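Long-range contact in colicin-B (Escherichia coli, PDB 1RH1), which forms channels in the cytoplasmic membrane of Escherichia coli and closely related bacteria, depolarising it and dissipating the energy of the cell: residues Y169-D173 with Y282-V286. Residues are numbered along the deposited sequence; the frame is centred on the assembly and turned at random.
Sequences YRLTD and YISAV
The phenol oxygen OH of Tyr282 is gripped by two partners: it accepts the amide of Leu171, N to OH 2.7 Å with a nearly straight N-H...O angle of 164°, and it is also hydrogen-bonded to Asp267 on strand 266-271. Two positions further along its strand, Ser284 does the complementary thing, its OG donating to Leu171 O over 2.7 Å, tilted out of the plane of that carbonyl. The main-chain N-H and C=O of Leu171 are thus both met by side chains, where a sheet neighbour would have offered main chain. The case illustrates how two strands can run nearly parallel, 15° apart with axes 7.1 Å from each other, without being sheet partners: 169-176 pairs with 179-186 in an antiparallel sheet, whereas 281-286 lies between 139-146 and 266-271 in a mixed one, so the contact joins two sheets, the edge of 169-173 not used by 179-186 meeting side chains that rise from 281-286. With CG anti to its backbone N (chi1 170°), Tyr282 reaches toward the other strand, and Leu171 CB lies in the plane of its ring, at the edge, 3.8 Å from CE1. Arg170 passes the same hydroxyl with its aliphatic part, CB 3.8 Å from Tyr282 OH; its guanidinium, steeply turned against the phenol ring, forms salt bridges with Asp267 and with Asp17 of the TonB box. Beyond Ser284 the interface thins to a loose approach of Asp173 OD2 to Val286 CG1, 4.2 Å, the carboxylate being engaged in a salt bridge with Arg297 of helix 291-340.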
# COMPACT_ATOMS: atom_id res chain seq x y z
N TYR A 169 5.73 16.15 5.30
CA TYR A 169 6.52 15.54 6.33
C TYR A 169 5.54 15.22 7.42
O TYR A 169 4.51 15.88 7.57
CB TYR A 169 7.59 16.50 6.89
CG TYR A 169 8.73 16.65 5.89
CD1 TYR A 169 8.96 17.85 5.24
CD2 TYR A 169 9.51 15.54 5.54
CE1 TYR A 169 9.95 17.94 4.25
CE2 TYR A 169 10.49 15.61 4.55
CZ TYR A 169 10.71 16.81 3.90
OH TYR A 169 11.65 16.88 2.88
N ARG A 170 5.84 14.15 8.14
CA ARG A 170 5.09 13.74 9.30
C ARG A 170 6.04 13.25 10.36
O ARG A 170 7.13 12.76 10.09
CB ARG A 170 4.14 12.63 8.96
CG ARG A 170 2.88 13.15 8.29
CD ARG A 170 1.85 12.05 8.03
NE ARG A 170 1.33 11.50 9.27
CZ ARG A 170 1.18 10.20 9.50
NH1 ARG A 170 0.70 9.83 10.67
NH2 ARG A 170 1.48 9.24 8.62
N LEU A 171 5.65 13.44 11.61
CA LEU A 171 6.42 12.95 12.73
C LEU A 171 5.64 11.83 13.43
O LEU A 171 4.61 12.06 14.03
CB LEU A 171 6.68 14.15 13.63
CG LEU A 171 7.97 14.90 13.51
CD1 LEU A 171 8.30 15.26 12.10
CD2 LEU A 171 7.84 16.12 14.34
N THR A 172 6.07 10.58 13.29
CA THR A 172 5.45 9.41 13.92
C THR A 172 6.50 8.44 14.42
O THR A 172 7.64 8.85 14.61
CB THR A 172 4.55 8.61 12.96
OG1 THR A 172 5.28 8.35 11.78
CG2 THR A 172 3.26 9.34 12.66
N ASP A 173 6.21 7.15 14.64
CA ASP A 173 7.25 6.30 15.18
C ASP A 173 7.61 5.15 14.26
O ASP A 173 6.91 4.87 13.30
CB ASP A 173 6.83 5.81 16.59
CG ASP A 173 5.83 4.69 16.80
OD1 ASP A 173 4.90 4.52 16.02
OD2 ASP A 173 5.99 3.98 17.78
N TYR A 282 1.12 21.65 14.37
CA TYR A 282 1.13 20.23 14.08
C TYR A 282 1.64 19.62 15.35
O TYR A 282 2.64 20.05 15.90
CB TYR A 282 2.09 19.88 12.96
CG TYR A 282 2.37 18.38 12.72
CD1 TYR A 282 3.50 17.78 13.28
CD2 TYR A 282 1.51 17.60 11.95
CE1 TYR A 282 3.76 16.44 13.08
CE2 TYR A 282 1.76 16.24 11.74
CZ TYR A 282 2.89 15.68 12.31
OH TYR A 282 3.14 14.34 12.15
N ILE A 283 0.94 18.59 15.80
CA ILE A 283 1.33 17.92 17.00
C ILE A 283 1.20 16.42 16.89
O ILE A 283 0.26 15.88 16.31
CB ILE A 283 0.48 18.61 18.10
CG1 ILE A 283 0.84 18.04 19.44
CG2 ILE A 283 -0.99 18.45 17.83
CD1 ILE A 283 0.37 19.04 20.52
N SER A 284 2.24 15.76 17.38
CA SER A 284 2.33 14.30 17.35
C SER A 284 2.33 13.67 18.73
O SER A 284 3.14 14.05 19.58
CB SER A 284 3.60 13.88 16.65
OG SER A 284 3.51 12.47 16.45
N ALA A 285 1.46 12.68 18.97
CA ALA A 285 1.32 12.09 20.29
C ALA A 285 1.45 10.57 20.28
O ALA A 285 0.50 9.84 19.97
CB ALA A 285 -0.04 12.46 20.85
N VAL A 286 2.63 10.11 20.70
CA VAL A 286 3.00 8.70 20.71
C VAL A 286 2.96 8.00 22.05
O VAL A 286 3.24 8.56 23.10
CB VAL A 286 4.41 8.63 20.07
CG1 VAL A 286 5.07 7.27 20.16
CG2 VAL A 286 4.23 8.95 18.60